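Local atomic coordinates of CurH (Lyngbya majuscula, PDB entry 3KG7), a protein that probably catalyses a dehydration step in curacin biosynthesis, acting as the dehydratase domain of a polyketide synthase module. Residues T21-Y26 with Q89-T94; V103-R108 with Q118-S123. All blocks are in the same frame, centred on the assembly; numbering follows the deposited sequence.

Contacts 1 and 2 lie in series along the chain but join one run of neighbouring antiparallel strands: 24-30, 86-92, 101-109 and 117-124. Their centres are about 11 Å apart, and the middle pair of strands links them directly: M91 N of contact 1 lies 2.8 Å from E104 O of contact 2, and Q89 N lies 2.8 Å from F106 O, both probable hydrogen bonds. L92 CD1 also packs on V103 CG2 at 3.7 Å. In both contacts one face turns to helix 52-62, as expected of a hotdog fold, while residues of the other face meet the second subunit. The centre of contact 1 lies about 21 Å from the chain centre, that of contact 2 about 14 Å.

Contact 1: residues T21-Y26 with Q89-T94; sequences TGQTIY and QLMLHT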
ATOM      1  N   THR C  21      -2.889  -2.694  -9.169  1.00 84.22           N
ATOM      2  CA  THR C  21      -3.909  -1.767  -9.652  1.00 84.67           C
ATOM      3  C   THR C  21      -3.358  -0.525 -10.363  1.00 84.54           C
ATOM      4  O   THR C  21      -4.042   0.084 -11.196  1.00 85.35           O
ATOM      5  CB  THR C  21      -4.736  -1.250  -8.467  1.00 86.92           C
ATOM      6  OG1 THR C  21      -3.891  -0.473  -7.614  1.00 86.96           O
ATOM      7  CG2 THR C  21      -5.323  -2.406  -7.656  1.00 88.09           C
ATOM      8  N   GLY C  22      -2.134  -0.139 -10.015  1.00 83.50           N
ATOM      9  CA  GLY C  22      -1.583   1.149 -10.424  1.00 81.88           C
ATOM     10  C   GLY C  22      -2.133   2.261  -9.538  1.00 83.11           C
ATOM     11  O   GLY C  22      -2.209   3.422  -9.945  1.00 83.94           O
ATOM     12  N   GLN C  23      -2.542   1.902  -8.326  1.00 81.82           N
ATOM     13  CA  GLN C  23      -2.965   2.890  -7.350  1.00 82.23           C
ATOM     14  C   GLN C  23      -1.761   3.397  -6.583  1.00 81.00           C
ATOM     15  O   GLN C  23      -0.681   2.815  -6.660  1.00 82.27           O
ATOM     16  CB  GLN C  23      -3.970   2.293  -6.363  1.00 85.44           C
ATOM     17  CG  GLN C  23      -5.388   2.202  -6.888  1.00 90.07           C
ATOM     18  CD  GLN C  23      -6.211   1.127  -6.188  1.00 94.52           C
ATOM     19  OE1 GLN C  23      -5.673   0.223  -5.537  1.00 94.61           O
ATOM     20  NE2 GLN C  23      -7.528   1.214  -6.335  1.00 97.18           N
ATOM     21  N   THR C  24      -1.955   4.481  -5.842  1.00 78.47           N
ATOM     22  CA  THR C  24      -0.940   5.023  -4.963  1.00 76.82           C
ATOM     23  C   THR C  24      -1.570   5.302  -3.606  1.00 78.10           C
ATOM     24  O   THR C  24      -2.619   5.953  -3.516  1.00 77.92           O
ATOM     25  CB  THR C  24      -0.373   6.330  -5.541  1.00 79.04           C
ATOM     26  OG1 THR C  24       0.037   6.110  -6.894  1.00 83.00           O
ATOM     27  CG2 THR C  24       0.828   6.799  -4.750  1.00 80.39           C
ATOM     28  N   ILE C  25      -0.952   4.785  -2.549  1.00 78.32           N
ATOM     29  CA  ILE C  25      -1.413   5.074  -1.191  1.00 81.38           C
ATOM     30  C   ILE C  25      -0.363   5.908  -0.509  1.00 80.16           C
ATOM     31  O   ILE C  25       0.815   5.574  -0.554  1.00 81.74           O
ATOM     32  CB  ILE C  25      -1.638   3.810  -0.314  1.00 82.97           C
ATOM     33  CG1 ILE C  25      -2.496   2.778  -1.026  1.00 87.10           C
ATOM     34  CG2 ILE C  25      -2.330   4.169   1.006  1.00 82.21           C
ATOM     35  CD1 ILE C  25      -2.459   1.421  -0.347  1.00 92.00           C
ATOM     36  N   TYR C  26      -0.801   6.995   0.116  1.00 79.08           N
ATOM     37  CA  TYR C  26       0.034   7.749   1.021  1.00 78.01           C
ATOM     38  C   TYR C  26      -0.435   7.500   2.453  1.00 78.91           C
ATOM     39  O   TYR C  26      -1.544   7.882   2.834  1.00 80.55           O
ATOM     40  CB  TYR C  26      -0.019   9.224   0.669  1.00 79.46           C
ATOM     41  CG  TYR C  26       0.452   9.539  -0.739  1.00 81.77           C
ATOM     42  CD1 TYR C  26       1.780   9.923  -0.985  1.00 78.76           C
ATOM     43  CD2 TYR C  26      -0.431   9.469  -1.829  1.00 79.77           C
ATOM     44  CE1 TYR C  26       2.220  10.218  -2.273  1.00 79.26           C
ATOM     45  CE2 TYR C  26       0.004   9.765  -3.129  1.00 78.09           C
ATOM     46  CZ  TYR C  26       1.329  10.140  -3.337  1.00 80.41           C
ATOM     47  OH  TYR C  26       1.767  10.435  -4.611  1.00 83.62           O
ATOM     48  N   GLN C  89      -4.848   7.361   5.611  1.00 77.16           N
ATOM     49  CA  GLN C  89      -4.534   6.867   4.274  1.00 76.92           C
ATOM     50  C   GLN C  89      -5.214   7.714   3.218  1.00 78.75           C
ATOM     51  O   GLN C  89      -6.438   7.867   3.237  1.00 80.29           O
ATOM     52  CB  GLN C  89      -4.963   5.407   4.118  1.00 74.10           C
ATOM     53  CG  GLN C  89      -4.079   4.419   4.862  1.00 73.58           C
ATOM     54  CD  GLN C  89      -4.304   2.978   4.447  1.00 72.19           C
ATOM     55  OE1 GLN C  89      -5.096   2.693   3.552  1.00 72.67           O
ATOM     56  NE2 GLN C  89      -3.607   2.058   5.103  1.00 69.92           N
ATOM     57  N   LEU C  90      -4.415   8.286   2.318  1.00 79.43           N
ATOM     58  CA  LEU C  90      -4.940   8.978   1.147  1.00 79.12           C
ATOM     59  C   LEU C  90      -4.747   8.045  -0.037  1.00 81.78           C
ATOM     60  O   LEU C  90      -3.617   7.650  -0.343  1.00 85.38           O
ATOM     61  CB  LEU C  90      -4.211  10.302   0.922  1.00 77.62           C
ATOM     62  CG  LEU C  90      -4.698  11.187  -0.230  1.00 79.12           C
ATOM     63  CD1 LEU C  90      -4.395  12.656   0.044  1.00 77.20           C
ATOM     64  CD2 LEU C  90      -4.092  10.756  -1.569  1.00 78.78           C
HETATM   65  N   MSE C  91      -5.848   7.682  -0.685  1.00 83.61           N
HETATM   66  CA  MSE C  91      -5.819   6.728  -1.779  1.00 85.77           C
HETATM   67  C   MSE C  91      -6.042   7.447  -3.114  1.00 83.30           C
HETATM   68  O   MSE C  91      -7.082   8.079  -3.338  1.00 82.45           O
HETATM   69  CB  MSE C  91      -6.859   5.632  -1.515  1.00 99.26           C
HETATM   70  CG  MSE C  91      -7.053   4.596  -2.624  1.00110.27           C
HETATM   71 SE   MSE C  91      -5.600   3.284  -2.814  1.00129.92          SE
HETATM   72  CE  MSE C  91      -6.710   1.668  -2.879  1.00114.43           C
ATOM     73  N   LEU C  92      -5.040   7.373  -3.982  1.00 80.41           N
ATOM     74  CA  LEU C  92      -5.094   8.012  -5.292  1.00 78.38           C
ATOM     75  C   LEU C  92      -5.322   6.937  -6.331  1.00 79.48           C
ATOM     76  O   LEU C  92      -4.433   6.128  -6.615  1.00 78.29           O
ATOM     77  CB  LEU C  92      -3.796   8.773  -5.564  1.00 78.34           C
ATOM     78  CG  LEU C  92      -3.486   9.349  -6.943  1.00 77.00           C
ATOM     79  CD1 LEU C  92      -4.351  10.554  -7.205  1.00 79.82           C
ATOM     80  CD2 LEU C  92      -2.027   9.731  -7.012  1.00 74.37           C
ATOM     81  N   HIS C  93      -6.523   6.915  -6.891  1.00 80.17           N
ATOM     82  CA  HIS C  93      -6.883   5.835  -7.794  1.00 81.56           C
ATOM     83  C   HIS C  93      -6.218   5.955  -9.144  1.00 81.65           C
ATOM     84  O   HIS C  93      -5.741   7.024  -9.531  1.00 84.16           O
ATOM     85  CB  HIS C  93      -8.394   5.714  -7.928  1.00 82.00           C
ATOM     86  CG  HIS C  93      -9.059   5.280  -6.670  1.00 82.89           C
ATOM     87  ND1 HIS C  93      -9.505   6.173  -5.721  1.00 85.48           N
ATOM     88  CD2 HIS C  93      -9.335   4.048  -6.187  1.00 85.99           C
ATOM     89  CE1 HIS C  93     -10.044   5.510  -4.712  1.00 86.14           C
ATOM     90  NE2 HIS C  93      -9.951   4.219  -4.969  1.00 88.43           N
ATOM     91  N   THR C  94      -6.152   4.840  -9.852  1.00 82.40           N
ATOM     92  CA  THR C  94      -5.579   4.844 -11.181  1.00 84.28           C
ATOM     93  C   THR C  94      -6.548   5.584 -12.119  1.00 84.91           C
ATOM     94  O   THR C  94      -7.774   5.460 -11.993  1.00 86.34           O
ATOM     95  CB  THR C  94      -5.230   3.401 -11.637  1.00 85.55           C
ATOM     96  OG1 THR C  94      -4.595   3.432 -12.921  1.00 90.57           O
ATOM     97  CG2 THR C  94      -6.467   2.491 -11.667  1.00 84.84           C
TER
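The side chains of I25 and M91 cross at a slant on one face of an antiparallel strand pair, with I25 CG1 3.6 Å from the selenium atom SE of the selenomethionine M91. The M91 chain leaves with CG anti to its backbone N (chi1 175°) and then bends, carrying SE and CE back over the neighbouring strand toward Q23. There CE meets the amide carbon CD of Q23 at 3.4 Å. The same amide runs alongside the H93 imidazole, their planes 72° apart.

On the reverse face Y26 and L90 lie side by side, CD2 of the phenol ring 3.9 Å from CD2 of L90. L92 CD2 approaches this ring near its plane, at the edge, and also packs on T24 CB at 4.1 Å. A61 and M57 of helix 52-62 back Y26 and L90, respectively, a buried setting that suits an aromatic ring and a branched aliphatic chain.

Four backbone bonds fix the register; L92 N to T24 O (2.8 Å) and Y26 N to L90 O (2.9 Å) are both nearly straight. T21 OG1 accepts Q23 N at 2.8 Å in an ST turn, and G22 takes the positive phi there. Q89 hydrogen-bonds through NE2 and OE1 to the backbone of E17 and A19 of the second subunit, whose L18 packs on I25. The chemistry implies a two-sided join: a largely apolar face, whose Y26 and L90 rest on the helix, and a mixed face at the dimer interface.

Contact 2: residues V103-R108 with Q118-S123; sequences VEVFSR and QHASMS
Q118 lays its aliphatic chain over one face of the F106 ring, with CG 3.7 Å from the ring centroid in a CH-pi contact. The first torsion sends CG anti to the backbone N (chi1 -155°), and the extended chain beyond it takes the amide past the ring, their planes only 25° apart. Glutamine suits this place because its methylenes can pack on the aromatic face while its end still makes a polar bond. NE2 donates to A120 O at 3.1 Å from above the carbonyl plane, and V105 N reaches the same oxygen at 2.9 Å from the opposite face, leaving A120 O gripped by two donors.

V105 is the residue around which the register slips. Its O accepts H119 N at 2.8 Å while its N donates to A120 O, and H119 and A120 thus both face this single valine: a classic beta bulge in the hairpin of strands 101-109 and 117-124, part of the double hotdog fold. The turned-in psi of H119, -29°, absorbs the extra residue. Within the bulge, V105 CB packs on A120 CB at 4.2 Å. The small methyl of A120 touches Y54 of helix 52-62, which also touches V105.

V103 continues this apolar face. It pairs with selenomethionine M122 through V103 N to M122 O at 2.7 Å and M122 N to V103 O at 3.0 Å, while V103 CB meets M122 CG at 4.0 Å. Both side chains also touch T58 of the helix, and L90 and L92 on the next strand flank V103, whose compact branched chain suits so enclosed a place. On the opposite face, F106 packs on A19 of the second subunit and E104 on S20 of that subunit.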
ATOM      1  N   VAL C 103      -9.803  10.351  -5.608  1.00 80.37           N
ATOM      2  CA  VAL C 103      -8.998  10.422  -4.390  1.00 80.74           C
ATOM      3  C   VAL C 103      -9.918  10.277  -3.190  1.00 81.31           C
ATOM      4  O   VAL C 103     -10.999  10.870  -3.153  1.00 81.80           O
ATOM      5  CB  VAL C 103      -8.234  11.768  -4.282  1.00 84.21           C
ATOM      6  CG1 VAL C 103      -7.471  11.867  -2.958  1.00 84.21           C
ATOM      7  CG2 VAL C 103      -7.278  11.966  -5.470  1.00 83.29           C
ATOM      8  N   GLU C 104      -9.504   9.474  -2.216  1.00 80.83           N
ATOM      9  CA  GLU C 104     -10.269   9.369  -0.975  1.00 80.38           C
ATOM     10  C   GLU C 104      -9.344   9.295   0.233  1.00 78.75           C
ATOM     11  O   GLU C 104      -8.268   8.708   0.155  1.00 76.89           O
ATOM     12  CB  GLU C 104     -11.269   8.211  -1.031  1.00 80.93           C
ATOM     13  CG  GLU C 104     -10.676   6.889  -1.480  1.00 84.44           C
ATOM     14  CD  GLU C 104     -11.727   5.841  -1.834  1.00 85.21           C
ATOM     15  OE1 GLU C 104     -12.892   6.203  -2.110  1.00 84.45           O
ATOM     16  OE2 GLU C 104     -11.374   4.641  -1.843  1.00 88.66           O
ATOM     17  N   VAL C 105      -9.761   9.931   1.328  1.00 76.79           N
ATOM     18  CA  VAL C 105      -8.976   9.983   2.560  1.00 76.46           C
ATOM     19  C   VAL C 105      -9.725   9.287   3.688  1.00 77.93           C
ATOM     20  O   VAL C 105     -10.853   9.660   4.022  1.00 79.47           O
ATOM     21  CB  VAL C 105      -8.656  11.439   2.976  1.00 76.98           C
ATOM     22  CG1 VAL C 105      -7.996  11.484   4.366  1.00 76.56           C
ATOM     23  CG2 VAL C 105      -7.781  12.138   1.915  1.00 76.60           C
ATOM     24  N   PHE C 106      -9.086   8.272   4.262  1.00 78.12           N
ATOM     25  CA  PHE C 106      -9.634   7.496   5.373  1.00 78.34           C
ATOM     26  C   PHE C 106      -8.699   7.580   6.573  1.00 78.79           C
ATOM     27  O   PHE C 106      -7.490   7.770   6.404  1.00 77.13           O
ATOM     28  CB  PHE C 106      -9.756   6.019   4.975  1.00 79.84           C
ATOM     29  CG  PHE C 106     -10.869   5.725   4.006  1.00 80.06           C
ATOM     30  CD1 PHE C 106     -12.041   5.115   4.443  1.00 81.34           C
ATOM     31  CD2 PHE C 106     -10.740   6.028   2.653  1.00 81.10           C
ATOM     32  CE1 PHE C 106     -13.082   4.828   3.547  1.00 81.17           C
ATOM     33  CE2 PHE C 106     -11.777   5.749   1.750  1.00 80.98           C
ATOM     34  CZ  PHE C 106     -12.943   5.148   2.196  1.00 79.95           C
ATOM     35  N   SER C 107      -9.255   7.439   7.776  1.00 78.06           N
ATOM     36  CA  SER C 107      -8.443   7.201   8.964  1.00 76.32           C
ATOM     37  C   SER C 107      -9.160   6.297   9.947  1.00 76.35           C
ATOM     38  O   SER C 107     -10.378   6.160   9.888  1.00 76.03           O
ATOM     39  CB  SER C 107      -8.012   8.505   9.637  1.00 74.54           C
ATOM     40  OG  SER C 107      -9.099   9.159  10.248  1.00 73.95           O
ATOM     41  N   ARG C 108      -8.383   5.651  10.814  1.00 77.24           N
ATOM     42  CA  ARG C 108      -8.899   4.890  11.948  1.00 77.47           C
ATOM     43  C   ARG C 108      -7.968   5.136  13.135  1.00 79.51           C
ATOM     44  O   ARG C 108      -6.807   5.518  12.949  1.00 79.25           O
ATOM     45  CB  ARG C 108      -9.004   3.395  11.609  1.00 76.42           C
ATOM     46  CG  ARG C 108      -7.688   2.618  11.671  1.00 77.12           C
ATOM     47  CD  ARG C 108      -7.809   1.158  11.214  1.00 74.86           C
ATOM     48  NE  ARG C 108      -6.491   0.598  10.891  1.00 74.42           N
ATOM     49  CZ  ARG C 108      -6.254  -0.657  10.500  1.00 74.21           C
ATOM     50  NH1 ARG C 108      -7.240  -1.533  10.374  1.00 74.30           N
ATOM     51  NH2 ARG C 108      -5.014  -1.040  10.235  1.00 73.12           N
ATOM     52  N   GLN C 118     -14.195   7.736   6.717  1.00 78.96           N
ATOM     53  CA  GLN C 118     -13.811   8.557   5.578  1.00 77.60           C
ATOM     54  C   GLN C 118     -13.930  10.040   5.915  1.00 77.83           C
ATOM     55  O   GLN C 118     -14.872  10.463   6.576  1.00 79.98           O
ATOM     56  CB  GLN C 118     -14.635   8.197   4.342  1.00 75.96           C
ATOM     57  CG  GLN C 118     -13.930   8.530   3.020  1.00 78.55           C
ATOM     58  CD  GLN C 118     -14.824   8.378   1.802  1.00 77.60           C
ATOM     59  OE1 GLN C 118     -15.704   7.514   1.766  1.00 78.13           O
ATOM     60  NE2 GLN C 118     -14.602   9.223   0.793  1.00 76.43           N
ATOM     61  N   HIS C 119     -12.967  10.825   5.457  1.00 77.88           N
ATOM     62  CA  HIS C 119     -12.958  12.248   5.736  1.00 77.73           C
ATOM     63  C   HIS C 119     -13.157  13.092   4.480  1.00 79.52           C
ATOM     64  O   HIS C 119     -13.717  14.197   4.546  1.00 81.10           O
ATOM     65  CB  HIS C 119     -11.675  12.621   6.471  1.00 75.24           C
ATOM     66  CG  HIS C 119     -11.464  11.832   7.724  1.00 74.20           C
ATOM     67  ND1 HIS C 119     -12.248  11.996   8.848  1.00 73.63           N
ATOM     68  CD2 HIS C 119     -10.572  10.860   8.025  1.00 72.78           C
ATOM     69  CE1 HIS C 119     -11.844  11.161   9.787  1.00 74.05           C
ATOM     70  NE2 HIS C 119     -10.827  10.464   9.314  1.00 74.82           N
ATOM     71  N   ALA C 120     -12.720  12.561   3.338  1.00 78.75           N
ATOM     72  CA  ALA C 120     -12.778  13.310   2.092  1.00 79.92           C
ATOM     73  C   ALA C 120     -12.818  12.440   0.831  1.00 80.32           C
ATOM     74  O   ALA C 120     -12.307  11.317   0.815  1.00 82.09           O
ATOM     75  CB  ALA C 120     -11.611  14.292   2.016  1.00 80.13           C
ATOM     76  N   SER C 121     -13.444  12.983  -0.214  1.00 80.01           N
ATOM     77  CA  SER C 121     -13.383  12.415  -1.556  1.00 80.56           C
ATOM     78  C   SER C 121     -13.279  13.550  -2.561  1.00 81.30           C
ATOM     79  O   SER C 121     -13.793  14.645  -2.315  1.00 81.40           O
ATOM     80  CB  SER C 121     -14.633  11.587  -1.852  1.00 80.45           C
ATOM     81  OG  SER C 121     -15.804  12.360  -1.655  1.00 80.67           O
HETATM   82  N   MSE C 122     -12.617  13.293  -3.681  1.00 83.12           N
HETATM   83  CA  MSE C 122     -12.535  14.264  -4.775  1.00 88.35           C
HETATM   84  C   MSE C 122     -11.961  13.624  -6.033  1.00 84.67           C
HETATM   85  O   MSE C 122     -11.490  12.485  -6.000  1.00 83.58           O
HETATM   86  CB  MSE C 122     -11.695  15.480  -4.376  1.00 90.18           C
HETATM   87  CG  MSE C 122     -10.218  15.187  -4.209  1.00 95.45           C
HETATM   88 SE   MSE C 122      -9.412  16.227  -2.769  1.00103.34          SE
HETATM   89  CE  MSE C 122     -10.359  15.426  -1.257  1.00 98.32           C
ATOM     90  N   SER C 123     -12.012  14.365  -7.134  1.00 83.22           N
ATOM     91  CA  SER C 123     -11.407  13.941  -8.385  1.00 82.02           C
ATOM     92  C   SER C 123     -10.375  14.956  -8.825  1.00 83.69           C
ATOM     93  O   SER C 123     -10.622  16.171  -8.799  1.00 83.07           O
ATOM     94  CB  SER C 123     -12.458  13.784  -9.482  1.00 81.90           C
ATOM     95  OG  SER C 123     -13.084  12.508  -9.436  1.00 82.62           O
TER